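Local coordinates for U6 snRNA-associated Sm-like protein LSm8 (Schizosaccharomyces pombe, PDB 6PPN) that serves in the nuclear LSM2-LSM8 ring, which binds the end of U6 snRNA and promotes spliceosome assembly, at residues 27-30 with 31-35. Residues are numbered along the deposited sequence; the frame is centred on the assembly and turned at random.
Sequences GFDH and TTNLI. With nucleotides of chain A.
Thr31 and Asp29 meet in the loop of a β hairpin, the Sm1 RNA-binding loop between strands 20-28 and 34-36 of the Sm fold, and illustrate how a second-shell carboxylate can set up a base-reading amide. Both the backbone N and OG1 of Thr31 donate to Asp29 OD1, the hydroxyl at 2.9 Å on the syn side and the amide on the anti side, from the same face of the carboxylate plane. The methyl CG2 of Thr31 lies over one face of the His30 ring as a CH-pi contact. Thr32 closes the type I turn, its N giving a 2.8 Å bond to Asp29 O. Its OG1 lies near O4 of U3 of chain A and is hydrogen-bonded to a basic side chain of another protein chain.

Asn33 is the reader. With CG anti to its carbonyl carbon (chi1 -64°), the amide is turned to U2 of chain A: OD1 accepts from N3 at 2.8 Å, and ND2 donates to O4 over the same distance, nearly straight at 174°, a pairing that suits uracil. The other ND2 hydrogen goes to the syn lone pair of Asp29 OD2 at 2.9 Å, with carboxylate and amide planes 71° apart. This bond and one from Gly62 N to OD1 would hold the amide in the orientation that matches the base.

Leu34 then returns to the sheet opposite Phe28 as an antiparallel non-hydrogen-bonded pair, packing CD2 against Phe28 CB and also touching Leu3 and Val68. Next along, Ile35 N bonds to Gly27 O at 2.9 Å.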
loop_
_atom_site.group_PDB
_atom_site.type_symbol
_atom_site.label_atom_id
_atom_site.label_comp_id
_atom_site.label_asym_id
_atom_site.label_seq_id
_atom_site.Cartn_x
_atom_site.Cartn_y
_atom_site.Cartn_z
ATOM N N GLY H 27 4.316 15.589 16.955
ATOM C CA GLY H 27 3.804 16.287 15.795
ATOM C C GLY H 27 3.327 15.306 14.759
ATOM O O GLY H 27 3.675 14.135 14.843
ATOM N N PHE H 28 2.532 15.767 13.791
ATOM C CA PHE H 28 2.031 14.927 12.725
ATOM C C PHE H 28 1.771 15.812 11.515
ATOM O O PHE H 28 1.773 17.042 11.608
ATOM C CB PHE H 28 0.744 14.228 13.156
ATOM C CG PHE H 28 -0.369 15.173 13.456
ATOM C CD1 PHE H 28 -0.457 15.778 14.697
ATOM C CD2 PHE H 28 -1.319 15.472 12.498
ATOM C CE1 PHE H 28 -1.481 16.665 14.980
ATOM C CE2 PHE H 28 -2.337 16.354 12.760
ATOM C CZ PHE H 28 -2.430 16.962 14.017
ATOM N N ASP H 29 1.483 15.194 10.375
ATOM C CA ASP H 29 1.051 16.012 9.248
ATOM C C ASP H 29 -0.080 15.292 8.512
ATOM O O ASP H 29 -0.536 14.214 8.909
ATOM C CB ASP H 29 2.242 16.330 8.329
ATOM C CG ASP H 29 2.894 15.074 7.785
ATOM O OD1 ASP H 29 2.163 14.105 7.564
ATOM O OD2 ASP H 29 4.128 15.025 7.580
ATOM N N HIS H 30 -0.521 15.893 7.415
ATOM C CA HIS H 30 -1.711 15.441 6.714
ATOM C C HIS H 30 -1.547 14.080 6.048
ATOM O O HIS H 30 -2.519 13.596 5.440
ATOM C CB HIS H 30 -2.092 16.450 5.644
ATOM C CG HIS H 30 -1.103 16.484 4.520
ATOM N ND1 HIS H 30 0.172 16.995 4.671
ATOM C CD2 HIS H 30 -1.177 16.017 3.251
ATOM C CE1 HIS H 30 0.832 16.866 3.534
ATOM N NE2 HIS H 30 0.037 16.274 2.657
ATOM N N THR H 31 -0.353 13.485 6.045
ATOM C CA THR H 31 -0.236 12.099 5.592
ATOM C C THR H 31 -0.148 11.132 6.749
ATOM O O THR H 31 0.002 9.929 6.515
ATOM C CB THR H 31 0.993 11.879 4.720
ATOM O OG1 THR H 31 2.165 12.079 5.520
ATOM C CG2 THR H 31 1.003 12.832 3.553
ATOM N N THR H 32 -0.267 11.620 7.986
ATOM C CA THR H 32 -0.138 10.823 9.203
ATOM C C THR H 32 1.300 10.439 9.512
ATOM O O THR H 32 1.506 9.585 10.380
ATOM C CB THR H 32 -1.000 9.544 9.158
ATOM O OG1 THR H 32 -2.064 9.733 8.221
ATOM C CG2 THR H 32 -1.662 9.255 10.509
ATOM N N ASN H 33 2.308 11.054 8.872
ATOM C CA ASN H 33 3.652 10.993 9.444
ATOM C C ASN H 33 3.543 11.410 10.906
ATOM O O ASN H 33 2.719 12.250 11.252
ATOM C CB ASN H 33 4.627 11.932 8.713
ATOM C CG ASN H 33 4.860 11.553 7.247
ATOM O OD1 ASN H 33 4.833 10.378 6.872
ATOM N ND2 ASN H 33 5.064 12.576 6.399
ATOM N N LEU H 34 4.322 10.784 11.778
ATOM C CA LEU H 34 4.251 11.099 13.202
ATOM C C LEU H 34 5.659 11.276 13.745
ATOM O O LEU H 34 6.597 10.645 13.258
ATOM C CB LEU H 34 3.571 9.996 14.018
ATOM C CG LEU H 34 2.244 9.452 13.515
ATOM C CD1 LEU H 34 1.869 8.254 14.365
ATOM C CD2 LEU H 34 1.154 10.507 13.600
ATOM N N ILE H 35 5.800 12.134 14.765
ATOM C CA ILE H 35 6.995 12.185 15.599
ATOM C C ILE H 35 6.608 11.684 16.983
ATOM O O ILE H 35 5.762 12.292 17.650
ATOM C CB ILE H 35 7.565 13.607 15.719
ATOM C CG1 ILE H 35 7.885 14.219 14.362
ATOM C CG2 ILE H 35 8.824 13.591 16.596
ATOM C CD1 ILE H 35 8.117 15.741 14.450
ATOM P P U A 2 2.178 9.530 -2.720
ATOM O OP1 U A 2 1.125 9.140 -3.702
ATOM O OP2 U A 2 2.337 10.956 -2.335
ATOM O "O5'" U A 2 2.020 8.797 -1.328
ATOM C "C5'" U A 2 2.159 7.389 -1.247
ATOM C "C4'" U A 2 1.807 6.932 0.134
ATOM O "O4'" U A 2 2.815 7.433 1.053
ATOM C "C3'" U A 2 0.468 7.449 0.656
ATOM O "O3'" U A 2 0.009 6.528 1.630
ATOM C "C2'" U A 2 0.888 8.698 1.398
ATOM O "O2'" U A 2 -0.052 9.141 2.350
ATOM C "C1'" U A 2 2.185 8.211 2.044
ATOM N N1 U A 2 3.096 9.276 2.465
ATOM C C2 U A 2 3.518 9.273 3.779
ATOM O O2 U A 2 3.196 8.400 4.598
ATOM N N3 U A 2 4.357 10.314 4.099
ATOM C C4 U A 2 4.800 11.326 3.259
ATOM O O4 U A 2 5.556 12.213 3.677
ATOM C C5 U A 2 4.303 11.251 1.925
ATOM C C6 U A 2 3.478 10.258 1.586
ATOM P P U A 3 -0.893 5.285 1.211
ATOM O OP1 U A 3 -1.088 4.375 2.372
ATOM O OP2 U A 3 -0.339 4.651 -0.009
ATOM O "O5'" U A 3 -2.238 6.033 0.833
ATOM C "C5'" U A 3 -3.414 5.346 0.553
ATOM C "C4'" U A 3 -4.562 6.236 0.878
ATOM O "O4'" U A 3 -4.457 6.657 2.245
ATOM C "C3'" U A 3 -4.680 7.535 0.085
ATOM O "O3'" U A 3 -5.600 7.416 -0.978
ATOM C "C2'" U A 3 -5.217 8.555 1.096
ATOM O "O2'" U A 3 -6.560 8.860 0.749
ATOM C "C1'" U A 3 -5.255 7.765 2.407
ATOM N N1 U A 3 -4.880 8.566 3.582
ATOM C C2 U A 3 -5.519 8.218 4.727
ATOM O O2 U A 3 -6.242 7.230 4.759
ATOM N N3 U A 3 -5.215 9.020 5.805
ATOM C C4 U A 3 -4.391 10.126 5.810
ATOM O O4 U A 3 -4.225 10.786 6.848
ATOM C C5 U A 3 -3.800 10.426 4.560
ATOM C C6 U A 3 -4.055 9.646 3.519
#